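Local coordinates for uncharacterized protein (Legionella pneumophila subsp. pneumophila str. Philadelphia 1, PDB 4R0G), which probably acts as a guanine-nucleotide exchange factor for the small GTPases Rab5, Rab21 and Rab22 through a VPS9-like domain, at residues V70-L82 / A161-Y173. Numbering follows the deposited sequence.
Sequences VHEMESRPLREGL and AFDQIYSVTYLKY
The phenol oxygen of Y173 joins the 70-82 loop at two backbone points. R79 N donates to Y173 OH at 2.7 Å, with an N-H...O angle of 158°. Y173 OH in turn donates to P77 O, although the place of that carbonyl is less sure. If that second bond holds, the hydroxyl bridges the backbone on both sides of L78.

R79 then folds over the Y173 ring. Its CG sits above one face, near CZ. The guanidinium follows further along the same ring, lying nearly flat at 26° between planes, with centres 4.5 Å apart. The bend at chi3 (-142°) helps turn the group onto the ring. R79 NH2 also donates a long hydrogen bond to Y166 OH, 3.3 Å, close to the guanidinium plane, while the Y166 ring stands almost perpendicular to that plane. R79 NE gives a weak hydrogen bond to E74 O of the second subunit.

Apolar packing continues toward A161. M73 CE lies over the centre of one face of the F162 ring, a CH-pi contact 3.3 Å from the centroid, and SD makes an oblique Met-aromatic contact. P77 CG meets the same ring at its edge, 3.9 Å from F162 CD1. S75 CB approaches F162 CZ, while S75 OG is hydrogen-bonded to D177 OD2 of the second subunit. I165 CG2 receives P77 CB and L78 CD2, and I165 CD1 meets V70 CG1 at 4.1 Å. At the other end, L82 CD1 lies against K172 CD.

The contact fastens the connection between helices 58-71 and 80-101, within the VPS9-like domain range, to the long helix 155-183. The bond from R79 N to Y173 OH probably helps fix the loop, and aromatic stacking would help hold the R79 charge at this largely buried, subunit-facing site.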
ATOM      1  N   VAL A  70      -3.896  11.023   6.659  1.00 45.46           N
ATOM      2  CA  VAL A  70      -4.418  10.165   5.613  1.00 40.16           C
ATOM      3  C   VAL A  70      -3.329   9.218   5.100  1.00 39.46           C
ATOM      4  O   VAL A  70      -3.563   8.047   4.920  1.00 37.90           O
ATOM      5  CB  VAL A  70      -4.986  10.970   4.443  1.00 37.04           C
ATOM      6  CG1 VAL A  70      -5.444  10.016   3.362  1.00 39.80           C
ATOM      7  CG2 VAL A  70      -6.138  11.899   4.906  1.00 34.35           C
ATOM      8  N   HIS A  71      -2.127   9.731   4.891  1.00 39.71           N
ATOM      9  CA  HIS A  71      -1.031   8.933   4.364  1.00 41.40           C
ATOM     10  C   HIS A  71      -0.705   7.779   5.311  1.00 48.46           C
ATOM     11  O   HIS A  71      -0.120   6.768   4.904  1.00 49.42           O
ATOM     12  CB  HIS A  71       0.174   9.845   4.125  1.00 40.15           C
ATOM     13  CG  HIS A  71       1.366   9.173   3.513  1.00 43.19           C
ATOM     14  ND1 HIS A  71       2.396   8.656   4.271  1.00 45.94           N
ATOM     15  CD2 HIS A  71       1.722   8.987   2.219  1.00 45.73           C
ATOM     16  CE1 HIS A  71       3.325   8.162   3.470  1.00 43.46           C
ATOM     17  NE2 HIS A  71       2.944   8.348   2.219  1.00 38.61           N
ATOM     18  N   GLU A  72      -1.099   7.912   6.578  1.00 51.35           N
ATOM     19  CA  GLU A  72      -0.838   6.848   7.551  1.00 44.19           C
ATOM     20  C   GLU A  72      -1.978   5.870   7.773  1.00 51.34           C
ATOM     21  O   GLU A  72      -1.846   4.969   8.611  1.00 62.03           O
ATOM     22  CB  GLU A  72      -0.340   7.405   8.880  1.00 46.96           C
ATOM     23  CG  GLU A  72       0.845   8.361   8.737  1.00 41.37           C
ATOM     24  CD  GLU A  72       1.977   7.776   7.913  1.00 54.65           C
ATOM     25  OE1 GLU A  72       2.618   6.800   8.365  1.00 63.75           O
ATOM     26  OE2 GLU A  72       2.240   8.287   6.801  1.00 61.35           O
ATOM     27  N   MET A  73      -3.085   6.013   7.036  1.00 50.86           N
ATOM     28  CA  MET A  73      -4.149   5.008   7.120  1.00 49.15           C
ATOM     29  C   MET A  73      -3.670   3.650   6.592  1.00 54.74           C
ATOM     30  O   MET A  73      -2.758   3.561   5.754  1.00 48.24           O
ATOM     31  CB  MET A  73      -5.425   5.463   6.413  1.00 51.21           C
ATOM     32  CG  MET A  73      -5.686   6.926   6.551  1.00 45.20           C
ATOM     33  SD  MET A  73      -7.390   7.493   6.689  1.00 66.00           S
ATOM     34  CE  MET A  73      -8.339   6.083   6.131  1.00 51.74           C
ATOM     35  N   GLU A  74      -4.277   2.588   7.115  1.00 56.89           N
ATOM     36  CA  GLU A  74      -3.909   1.235   6.725  1.00 54.63           C
ATOM     37  C   GLU A  74      -4.333   0.939   5.295  1.00 51.65           C
ATOM     38  O   GLU A  74      -3.762   0.066   4.638  1.00 46.73           O
ATOM     39  CB  GLU A  74      -4.516   0.197   7.686  1.00 61.64           C
ATOM     40  CG  GLU A  74      -3.581  -0.302   8.790  1.00 69.14           C
ATOM     41  CD  GLU A  74      -3.354   0.741   9.890  1.00 88.73           C
ATOM     42  OE1 GLU A  74      -2.498   0.487  10.775  1.00 97.67           O
ATOM     43  OE2 GLU A  74      -4.028   1.812   9.881  1.00 82.56           O
ATOM     44  N   SER A  75      -5.334   1.668   4.803  1.00 49.42           N
ATOM     45  CA  SER A  75      -5.787   1.466   3.436  1.00 43.51           C
ATOM     46  C   SER A  75      -4.769   2.053   2.457  1.00 50.32           C
ATOM     47  O   SER A  75      -4.896   1.865   1.241  1.00 51.32           O
ATOM     48  CB  SER A  75      -7.150   2.084   3.241  1.00 44.65           C
ATOM     49  OG  SER A  75      -7.890   2.037   4.449  1.00 48.08           O
ATOM     50  N   ARG A  76      -3.766   2.744   3.025  1.00 49.66           N
ATOM     51  CA  ARG A  76      -2.627   3.362   2.332  1.00 45.06           C
ATOM     52  C   ARG A  76      -2.939   4.063   1.009  1.00 49.48           C
ATOM     53  O   ARG A  76      -2.347   3.722  -0.029  1.00 50.68           O
ATOM     54  CB  ARG A  76      -1.470   2.373   2.120  1.00 40.88           C
ATOM     55  CG  ARG A  76      -0.702   1.978   3.362  1.00 50.08           C
ATOM     56  CD  ARG A  76       0.409   2.931   3.789  1.00 50.78           C
ATOM     57  NE  ARG A  76       0.647   2.759   5.225  1.00 62.13           N
ATOM     58  CZ  ARG A  76       1.294   3.610   6.019  1.00 69.53           C
ATOM     59  NH1 ARG A  76       1.817   4.745   5.527  1.00 59.18           N
ATOM     60  NH2 ARG A  76       1.407   3.309   7.320  1.00 66.88           N
ATOM     61  N   PRO A  77      -3.805   5.092   1.045  1.00 48.67           N
ATOM     62  CA  PRO A  77      -4.278   5.677  -0.217  1.00 45.15           C
ATOM     63  C   PRO A  77      -3.135   6.308  -1.015  1.00 49.58           C
ATOM     64  O   PRO A  77      -3.267   6.493  -2.219  1.00 53.04           O
ATOM     65  CB  PRO A  77      -5.292   6.729   0.244  1.00 42.81           C
ATOM     66  CG  PRO A  77      -4.753   7.149   1.627  1.00 44.76           C
ATOM     67  CD  PRO A  77      -4.220   5.878   2.225  1.00 45.51           C
ATOM     68  N   LEU A  78      -2.010   6.624  -0.384  1.00 50.27           N
ATOM     69  CA  LEU A  78      -0.962   7.293  -1.153  1.00 43.01           C
ATOM     70  C   LEU A  78       0.271   6.432  -1.234  1.00 39.29           C
ATOM     71  O   LEU A  78       1.033   6.367  -0.281  1.00 49.63           O
ATOM     72  CB  LEU A  78      -0.614   8.645  -0.504  1.00 46.02           C
ATOM     73  CG  LEU A  78      -1.741   9.669  -0.331  1.00 44.44           C
ATOM     74  CD1 LEU A  78      -1.469  10.547   0.871  1.00 45.54           C
ATOM     75  CD2 LEU A  78      -1.945  10.536  -1.580  1.00 39.10           C
ATOM     76  N   ARG A  79       0.512   5.824  -2.389  1.00 43.32           N
ATOM     77  CA  ARG A  79       1.635   4.907  -2.546  1.00 38.78           C
ATOM     78  C   ARG A  79       2.581   5.522  -3.543  1.00 46.63           C
ATOM     79  O   ARG A  79       2.246   6.540  -4.134  1.00 51.57           O
ATOM     80  CB  ARG A  79       1.142   3.540  -3.062  1.00 45.54           C
ATOM     81  CG  ARG A  79      -0.090   2.939  -2.327  1.00 42.28           C
ATOM     82  CD  ARG A  79      -0.254   1.426  -2.615  1.00 50.67           C
ATOM     83  NE  ARG A  79      -1.641   0.939  -2.765  1.00 50.77           N
ATOM     84  CZ  ARG A  79      -2.601   1.084  -1.858  1.00 46.20           C
ATOM     85  NH1 ARG A  79      -2.329   1.705  -0.735  1.00 47.36           N
ATOM     86  NH2 ARG A  79      -3.825   0.615  -2.067  1.00 40.10           N
ATOM     87  N   GLU A  80       3.739   4.897  -3.764  1.00 53.73           N
ATOM     88  CA  GLU A  80       4.671   5.319  -4.824  1.00 51.41           C
ATOM     89  C   GLU A  80       4.974   6.830  -4.925  1.00 48.90           C
ATOM     90  O   GLU A  80       5.338   7.490  -3.948  1.00 46.19           O
ATOM     91  CB  GLU A  80       4.194   4.798  -6.187  1.00 52.61           C
ATOM     92  CG  GLU A  80       4.211   3.271  -6.323  1.00 60.10           C
ATOM     93  CD  GLU A  80       5.625   2.692  -6.404  1.00 84.43           C
ATOM     94  OE1 GLU A  80       6.388   2.786  -5.408  1.00 85.73           O
ATOM     95  OE2 GLU A  80       5.976   2.144  -7.477  1.00 92.94           O
ATOM     96  N   GLY A  81       4.817   7.365  -6.133  1.00 52.25           N
ATOM     97  CA  GLY A  81       5.151   8.746  -6.420  1.00 36.73           C
ATOM     98  C   GLY A  81       4.311   9.721  -5.647  1.00 38.42           C
ATOM     99  O   GLY A  81       4.815  10.770  -5.259  1.00 47.59           O
ATOM    100  N   LEU A  82       3.040   9.392  -5.431  1.00 39.28           N
ATOM    101  CA  LEU A  82       2.158  10.225  -4.606  1.00 42.69           C
ATOM    102  C   LEU A  82       2.715  10.284  -3.212  1.00 42.39           C
ATOM    103  O   LEU A  82       2.648  11.305  -2.543  1.00 40.50           O
ATOM    104  CB  LEU A  82       0.733   9.670  -4.572  1.00 36.39           C
ATOM    105  CG  LEU A  82      -0.021  10.028  -5.851  1.00 41.42           C
ATOM    106  CD1 LEU A  82      -1.247   9.177  -6.040  1.00 46.34           C
ATOM    107  CD2 LEU A  82      -0.415  11.493  -5.770  1.00 38.93           C
ATOM    108  N   ALA A 161     -11.133  13.512   3.378  1.00 51.72           N
ATOM    109  CA  ALA A 161     -10.034  13.586   2.421  1.00 47.74           C
ATOM    110  C   ALA A 161      -9.794  12.207   1.879  1.00 52.05           C
ATOM    111  O   ALA A 161      -9.593  12.017   0.679  1.00 55.38           O
ATOM    112  CB  ALA A 161      -8.796  14.088   3.069  1.00 49.02           C
ATOM    113  N   PHE A 162      -9.851  11.246   2.786  1.00 46.21           N
ATOM    114  CA  PHE A 162      -9.604   9.877   2.443  1.00 48.94           C
ATOM    115  C   PHE A 162     -10.484   9.388   1.297  1.00 57.17           C
ATOM    116  O   PHE A 162      -9.982   8.919   0.256  1.00 51.27           O
ATOM    117  CB  PHE A 162      -9.848   8.998   3.651  1.00 43.24           C
ATOM    118  CG  PHE A 162      -9.679   7.536   3.356  1.00 51.63           C
ATOM    119  CD1 PHE A 162      -8.477   7.050   2.849  1.00 47.57           C
ATOM    120  CD2 PHE A 162     -10.721   6.640   3.566  1.00 57.30           C
ATOM    121  CE1 PHE A 162      -8.319   5.681   2.568  1.00 49.22           C
ATOM    122  CE2 PHE A 162     -10.563   5.268   3.284  1.00 45.34           C
ATOM    123  CZ  PHE A 162      -9.369   4.799   2.790  1.00 40.04           C
ATOM    124  N   ASP A 163     -11.794   9.491   1.492  1.00 61.01           N
ATOM    125  CA  ASP A 163     -12.719   8.938   0.518  1.00 66.98           C
ATOM    126  C   ASP A 163     -12.493   9.575  -0.837  1.00 64.30           C
ATOM    127  O   ASP A 163     -12.617   8.892  -1.865  1.00 62.31           O
ATOM    128  CB  ASP A 163     -14.182   9.054   0.978  1.00 73.25           C
ATOM    129  CG  ASP A 163     -14.505   8.117   2.166  1.00 90.79           C
ATOM    130  OD1 ASP A 163     -14.165   6.904   2.130  1.00 83.43           O
ATOM    131  OD2 ASP A 163     -15.104   8.604   3.152  1.00102.31           O
ATOM    132  N   GLN A 164     -12.118  10.858  -0.834  1.00 54.70           N
ATOM    133  CA  GLN A 164     -11.953  11.577  -2.099  1.00 59.28           C
ATOM    134  C   GLN A 164     -10.559  11.485  -2.742  1.00 55.28           C
ATOM    135  O   GLN A 164     -10.405  11.722  -3.940  1.00 52.94           O
ATOM    136  CB  GLN A 164     -12.469  13.037  -2.003  1.00 48.19           C
ATOM    137  CG  GLN A 164     -11.805  13.881  -0.945  1.00 61.00           C
ATOM    138  CD  GLN A 164     -12.545  15.187  -0.659  1.00 64.14           C
ATOM    139  OE1 GLN A 164     -12.383  16.196  -1.367  1.00 58.64           O
ATOM    140  NE2 GLN A 164     -13.365  15.170   0.392  1.00 63.18           N
ATOM    141  N   ILE A 165      -9.553  11.124  -1.956  1.00 55.05           N
ATOM    142  CA  ILE A 165      -8.254  10.756  -2.513  1.00 50.24           C
ATOM    143  C   ILE A 165      -8.301   9.319  -3.034  1.00 51.73           C
ATOM    144  O   ILE A 165      -7.877   9.035  -4.161  1.00 52.74           O
ATOM    145  CB  ILE A 165      -7.154  10.835  -1.448  1.00 45.37           C
ATOM    146  CG1 ILE A 165      -6.830  12.282  -1.127  1.00 42.80           C
ATOM    147  CG2 ILE A 165      -5.887  10.126  -1.901  1.00 40.06           C
ATOM    148  CD1 ILE A 165      -5.820  12.407  -0.009  1.00 42.84           C
ATOM    149  N   TYR A 166      -8.820   8.414  -2.211  1.00 48.82           N
ATOM    150  CA  TYR A 166      -8.776   6.996  -2.538  1.00 50.41           C
ATOM    151  C   TYR A 166      -9.675   6.753  -3.721  1.00 49.64           C
ATOM    152  O   TYR A 166      -9.423   5.878  -4.539  1.00 50.18           O
ATOM    153  CB  TYR A 166      -9.242   6.147  -1.353  1.00 53.35           C
ATOM    154  CG  TYR A 166      -8.641   4.757  -1.298  1.00 45.30           C
ATOM    155  CD1 TYR A 166      -7.694   4.352  -2.216  1.00 45.92           C
ATOM    156  CD2 TYR A 166      -9.017   3.862  -0.320  1.00 48.83           C
ATOM    157  CE1 TYR A 166      -7.129   3.094  -2.176  1.00 42.98           C
ATOM    158  CE2 TYR A 166      -8.463   2.584  -0.267  1.00 58.23           C
ATOM    159  CZ  TYR A 166      -7.515   2.205  -1.203  1.00 54.87           C
ATOM    160  OH  TYR A 166      -6.953   0.935  -1.143  1.00 65.39           O
ATOM    161  N   SER A 167     -10.721   7.554  -3.805  1.00 51.67           N
ATOM    162  CA  SER A 167     -11.635   7.504  -4.921  1.00 55.39           C
ATOM    163  C   SER A 167     -10.873   7.457  -6.240  1.00 55.08           C
ATOM    164  O   SER A 167     -11.167   6.622  -7.112  1.00 55.19           O
ATOM    165  CB  SER A 167     -12.506   8.761  -4.907  1.00 57.78           C
ATOM    166  OG  SER A 167     -13.492   8.683  -5.917  1.00 59.25           O
ATOM    167  N   VAL A 168      -9.903   8.361  -6.386  1.00 46.39           N
ATOM    168  CA  VAL A 168      -9.100   8.410  -7.595  1.00 49.66           C
ATOM    169  C   VAL A 168      -7.989   7.400  -7.529  1.00 47.82           C
ATOM    170  O   VAL A 168      -7.652   6.714  -8.486  1.00 46.92           O
ATOM    171  CB  VAL A 168      -8.392   9.741  -7.731  1.00 49.86           C
ATOM    172  CG1 VAL A 168      -7.558   9.744  -8.990  1.00 45.55           C
ATOM    173  CG2 VAL A 168      -9.398  10.868  -7.733  1.00 49.95           C
ATOM    174  N   THR A 169      -7.397   7.330  -6.364  1.00 48.71           N
ATOM    175  CA  THR A 169      -6.116   6.688  -6.250  1.00 47.55           C
ATOM    176  C   THR A 169      -6.244   5.171  -6.380  1.00 47.06           C
ATOM    177  O   THR A 169      -5.392   4.514  -6.964  1.00 48.15           O
ATOM    178  CB  THR A 169      -5.443   7.170  -4.961  1.00 47.36           C
ATOM    179  OG1 THR A 169      -4.067   7.427  -5.224  1.00 57.75           O
ATOM    180  CG2 THR A 169      -5.601   6.177  -3.856  1.00 45.70           C
ATOM    181  N   TYR A 170      -7.342   4.620  -5.875  1.00 48.21           N
ATOM    182  CA  TYR A 170      -7.584   3.183  -5.951  1.00 47.08           C
ATOM    183  C   TYR A 170      -7.602   2.716  -7.405  1.00 42.85           C
ATOM    184  O   TYR A 170      -7.006   1.703  -7.732  1.00 37.84           O
ATOM    185  CB  TYR A 170      -8.896   2.837  -5.242  1.00 46.30           C
ATOM    186  CG  TYR A 170      -9.233   1.375  -5.301  1.00 56.30           C
ATOM    187  CD1 TYR A 170      -8.533   0.449  -4.532  1.00 61.09           C
ATOM    188  CD2 TYR A 170     -10.258   0.914  -6.119  1.00 56.95           C
ATOM    189  CE1 TYR A 170      -8.844  -0.902  -4.584  1.00 61.65           C
ATOM    190  CE2 TYR A 170     -10.576  -0.431  -6.179  1.00 55.09           C
ATOM    191  CZ  TYR A 170      -9.869  -1.334  -5.412  1.00 62.94           C
ATOM    192  OH  TYR A 170     -10.200  -2.676  -5.480  1.00 86.64           O
ATOM    193  N   LEU A 171      -8.295   3.480  -8.255  1.00 46.41           N
ATOM    194  CA  LEU A 171      -8.259   3.302  -9.711  1.00 43.19           C
ATOM    195  C   LEU A 171      -6.867   3.325 -10.272  1.00 45.04           C
ATOM    196  O   LEU A 171      -6.563   2.542 -11.157  1.00 44.41           O
ATOM    197  CB  LEU A 171      -9.045   4.382 -10.434  1.00 39.42           C
ATOM    198  CG  LEU A 171     -10.538   4.157 -10.636  1.00 46.70           C
ATOM    199  CD1 LEU A 171     -11.048   5.154 -11.621  1.00 50.73           C
ATOM    200  CD2 LEU A 171     -10.825   2.723 -11.117  1.00 52.75           C
ATOM    201  N   LYS A 172      -6.029   4.223  -9.755  1.00 45.30           N
ATOM    202  CA  LYS A 172      -4.680   4.412 -10.281  1.00 44.05           C
ATOM    203  C   LYS A 172      -3.871   3.128 -10.145  1.00 50.89           C
ATOM    204  O   LYS A 172      -3.332   2.616 -11.139  1.00 55.70           O
ATOM    205  CB  LYS A 172      -3.983   5.606  -9.612  1.00 50.20           C
ATOM    206  CG  LYS A 172      -2.482   5.791  -9.920  1.00 58.36           C
ATOM    207  CD  LYS A 172      -1.971   7.183  -9.437  1.00 69.57           C
ATOM    208  CE  LYS A 172      -0.571   7.593  -9.989  1.00 71.89           C
ATOM    209  NZ  LYS A 172       0.597   6.970  -9.271  1.00 66.98           N
ATOM    210  N   TYR A 173      -3.841   2.570  -8.935  1.00 50.41           N
ATOM    211  CA  TYR A 173      -3.027   1.383  -8.662  1.00 45.16           C
ATOM    212  C   TYR A 173      -3.568   0.138  -9.346  1.00 46.40           C
ATOM    213  O   TYR A 173      -2.806  -0.704  -9.819  1.00 44.79           O
ATOM    214  CB  TYR A 173      -2.922   1.141  -7.158  1.00 42.60           C
ATOM    215  CG  TYR A 173      -2.491   2.354  -6.386  1.00 43.36           C
ATOM    216  CD1 TYR A 173      -1.329   3.031  -6.717  1.00 45.02           C
ATOM    217  CD2 TYR A 173      -3.260   2.836  -5.348  1.00 42.05           C
ATOM    218  CE1 TYR A 173      -0.930   4.163  -6.015  1.00 50.01           C
ATOM    219  CE2 TYR A 173      -2.882   3.957  -4.641  1.00 48.79           C
ATOM    220  CZ  TYR A 173      -1.721   4.624  -4.977  1.00 50.36           C
ATOM    221  OH  TYR A 173      -1.361   5.749  -4.269  1.00 43.63           O
TER